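PDB 1H1O: cytochrome c-552 from Thiobacillus ferrooxidans, which carries electrons in the periplasm as a high-potential cytochrome c with two covalently bound haems. Local coordinates for residues Ile145-Leu148 / Thr149-His152. Residues are numbered along the deposited sequence; the frame is centred on the assembly and turned at random.
Sequences IQQL and TYFH. With ZN (zinc ion), chain H; HEM (protoporphyrin IX containing Fe), chain C.
Gln-146 lies over one face of the Tyr-150 ring, one helical turn further on. Its CB leaves the helix pointing away from Thr-149 to His-152, but the chain bends at chi2 (56°) and brings the end back over the ring. CG meets Tyr-150 CE1 at 3.4 Å; CD sits near CZ and CE1; OE1 stands over the ring centre, 3.3 Å above its plane. The amide plane is tilted 24° from the ring plane, with its oxygen over the ring. NE2 runs out past the ring toward the side of the phenol oxygen. That hydroxyl is hydrogen-bonded to Asn-59 N, in the other cytochrome c domain of this dihaem c4 protein, so the tyrosine spans the domain interface. Replacing Tyr-150 by alanine is likely to leave the Gln-146 amide without the ring it lies against and Asn-59 N without its phenol partner.

Both segments belong to helix 141-153 of the second cytochrome c domain, and its i to i+4 bonds are regular, Phe-151 N to Gln-147 O measuring 2.8 Å. At Ile-145 O the pattern gains a second donor: Thr-149 OG1 gives a hydrogen bond of 2.6 Å, while Thr-149 N arrives from the opposite face of the carbonyl plane. OG1 can fold back because it lies beside its own backbone N (chi1 -58°).

A different side of the helix faces the haem. Leu-148 CD2 touches the haem carbon CHB at 3.6 Å, and Phe-151 CE2 lies 3.6 Å from haem C2A, with the haem's CAA at the ring edge. Met-161 packs against both side chains. His-152 turns outward, binding a zinc ion through NE2 at 2.3 Å, while its ND1 is hydrogen-bonded to Ala-165 O.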
loop_
_atom_site.group_PDB
_atom_site.type_symbol
_atom_site.label_atom_id
_atom_site.label_comp_id
_atom_site.label_asym_id
_atom_site.label_seq_id
_atom_site.Cartn_x
_atom_site.Cartn_y
_atom_site.Cartn_z
ATOM N N ILE A 145 7.343 0.583 3.579
ATOM C CA ILE A 145 8.521 -0.178 3.988
ATOM C C ILE A 145 8.108 -1.563 4.460
ATOM O O ILE A 145 8.747 -2.564 4.134
ATOM C CB ILE A 145 9.254 0.518 5.135
ATOM C CG1 ILE A 145 9.740 1.891 4.662
ATOM C CG2 ILE A 145 10.405 -0.367 5.636
ATOM C CD1 ILE A 145 10.460 2.687 5.720
ATOM N N GLN A 146 7.027 -1.620 5.225
ATOM C CA GLN A 146 6.547 -2.896 5.742
ATOM C C GLN A 146 6.119 -3.827 4.622
ATOM O O GLN A 146 6.379 -5.024 4.661
ATOM C CB GLN A 146 5.368 -2.691 6.688
ATOM C CG GLN A 146 4.851 -4.003 7.266
ATOM C CD GLN A 146 5.962 -4.780 7.965
ATOM O OE1 GLN A 146 6.635 -5.630 7.364
ATOM N NE2 GLN A 146 6.173 -4.474 9.237
ATOM N N GLN A 147 5.433 -3.287 3.629
ATOM C CA GLN A 147 4.995 -4.133 2.539
ATOM C C GLN A 147 6.192 -4.565 1.677
ATOM O O GLN A 147 6.250 -5.693 1.229
ATOM C CB GLN A 147 3.930 -3.414 1.723
ATOM C CG GLN A 147 2.730 -3.022 2.585
ATOM C CD GLN A 147 2.200 -4.204 3.365
ATOM O OE1 GLN A 147 1.921 -4.109 4.572
ATOM N NE2 GLN A 147 2.063 -5.334 2.687
ATOM N N LEU A 148 7.155 -3.678 1.468
ATOM C CA LEU A 148 8.308 -4.052 0.682
ATOM C C LEU A 148 9.050 -5.161 1.428
ATOM O O LEU A 148 9.601 -6.076 0.825
ATOM C CB LEU A 148 9.202 -2.833 0.443
ATOM C CG LEU A 148 8.574 -1.881 -0.577
ATOM C CD1 LEU A 148 9.456 -0.649 -0.748
ATOM C CD2 LEU A 148 8.383 -2.629 -1.908
ATOM N N THR A 149 9.039 -5.085 2.751
ATOM C CA THR A 149 9.692 -6.098 3.564
ATOM C C THR A 149 8.965 -7.436 3.375
ATOM O O THR A 149 9.595 -8.482 3.192
ATOM C CB THR A 149 9.655 -5.693 5.035
ATOM O OG1 THR A 149 10.300 -4.424 5.176
ATOM C CG2 THR A 149 10.384 -6.724 5.906
ATOM N N TYR A 150 7.635 -7.391 3.413
ATOM C CA TYR A 150 6.808 -8.591 3.247
ATOM C C TYR A 150 6.992 -9.200 1.850
ATOM O O TYR A 150 6.984 -10.418 1.684
ATOM C CB TYR A 150 5.330 -8.244 3.446
ATOM C CG TYR A 150 4.875 -8.013 4.879
ATOM C CD1 TYR A 150 3.826 -7.139 5.143
ATOM C CD2 TYR A 150 5.435 -8.711 5.954
ATOM C CE1 TYR A 150 3.337 -6.957 6.421
ATOM C CE2 TYR A 150 4.950 -8.537 7.259
ATOM C CZ TYR A 150 3.894 -7.653 7.482
ATOM O OH TYR A 150 3.366 -7.430 8.739
ATOM N N PHE A 151 7.128 -8.342 0.849
ATOM C CA PHE A 151 7.327 -8.790 -0.525
ATOM C C PHE A 151 8.724 -9.375 -0.691
ATOM O O PHE A 151 8.914 -10.394 -1.353
ATOM C CB PHE A 151 7.159 -7.622 -1.499
ATOM C CG PHE A 151 5.737 -7.213 -1.719
ATOM C CD1 PHE A 151 4.775 -8.155 -2.061
ATOM C CD2 PHE A 151 5.369 -5.879 -1.670
ATOM C CE1 PHE A 151 3.466 -7.768 -2.361
ATOM C CE2 PHE A 151 4.054 -5.489 -1.975
ATOM C CZ PHE A 151 3.117 -6.437 -2.321
ATOM N N HIS A 152 9.697 -8.700 -0.094
ATOM C CA HIS A 152 11.081 -9.128 -0.151
ATOM C C HIS A 152 11.192 -10.428 0.628
ATOM O O HIS A 152 11.908 -11.340 0.237
ATOM C CB HIS A 152 11.966 -8.063 0.472
ATOM C CG HIS A 152 13.425 -8.358 0.357
ATOM N ND1 HIS A 152 14.116 -8.251 -0.832
ATOM C CD2 HIS A 152 14.317 -8.793 1.276
ATOM C CE1 HIS A 152 15.373 -8.606 -0.636
ATOM N NE2 HIS A 152 15.520 -8.938 0.633
HETATM ZN ZN ZN H . 17.171 -10.180 1.635
HETATM C CHA HEM C . 1.988 -3.396 -4.737
HETATM C CHB HEM C . 6.110 -1.018 -4.211
HETATM C CHC HEM C . 7.205 -2.056 -8.787
HETATM C CHD HEM C . 3.081 -4.368 -9.301
HETATM C C1A HEM C . 3.023 -2.647 -4.176
HETATM C C2A HEM C . 3.061 -2.177 -2.808
HETATM C C3A HEM C . 4.215 -1.496 -2.645
HETATM C C4A HEM C . 4.888 -1.569 -3.940
HETATM C CMA HEM C . 4.756 -0.803 -1.429
HETATM C CAA HEM C . 1.997 -2.435 -1.798
HETATM C CBA HEM C . 0.856 -1.430 -1.851
HETATM C CGA HEM C . -0.052 -1.538 -0.807
HETATM O O1A HEM C . -0.908 -0.608 -0.746
HETATM O O2A HEM C . -0.066 -2.470 0.005
HETATM C C1B HEM C . 6.760 -1.107 -5.427
HETATM C C2B HEM C . 8.067 -0.551 -5.659
HETATM C C3B HEM C . 8.379 -0.879 -6.940
HETATM C C4B HEM C . 7.259 -1.583 -7.488
HETATM C CMB HEM C . 8.862 0.195 -4.612
HETATM C CAB HEM C . 9.620 -0.624 -7.721
HETATM C CBB HEM C . 10.924 -1.096 -7.003
HETATM C C1C HEM C . 6.186 -2.755 -9.337
HETATM C C2C HEM C . 6.157 -3.249 -10.691
HETATM C C3C HEM C . 4.984 -3.919 -10.799
HETATM C C4C HEM C . 4.312 -3.809 -9.558
HETATM C CMC HEM C . 7.276 -3.022 -11.689
HETATM C CAC HEM C . 4.389 -4.703 -11.991
HETATM C CBC HEM C . 5.367 -5.768 -12.582
HETATM C C1D HEM C . 2.402 -4.310 -8.100
HETATM C C2D HEM C . 1.107 -4.939 -7.872
HETATM C C3D HEM C . 0.811 -4.676 -6.599
HETATM C C4D HEM C . 1.922 -3.869 -6.040
HETATM C CMD HEM C . 0.347 -5.717 -8.903
HETATM C CAD HEM C . -0.396 -5.094 -5.797
HETATM C CBD HEM C . -0.232 -6.611 -5.338
HETATM C CGD HEM C . -1.445 -7.202 -4.913
HETATM O O1D HEM C . -2.365 -7.478 -5.763
HETATM O O2D HEM C . -1.631 -7.470 -3.696
HETATM N NA HEM C . 4.130 -2.275 -4.852
HETATM N NB HEM C . 6.269 -1.744 -6.554
HETATM N NC HEM C . 5.034 -3.104 -8.653
HETATM N ND HEM C . 2.875 -3.663 -6.971
HETATM FE FE HEM C . 4.575 -2.681 -6.777
#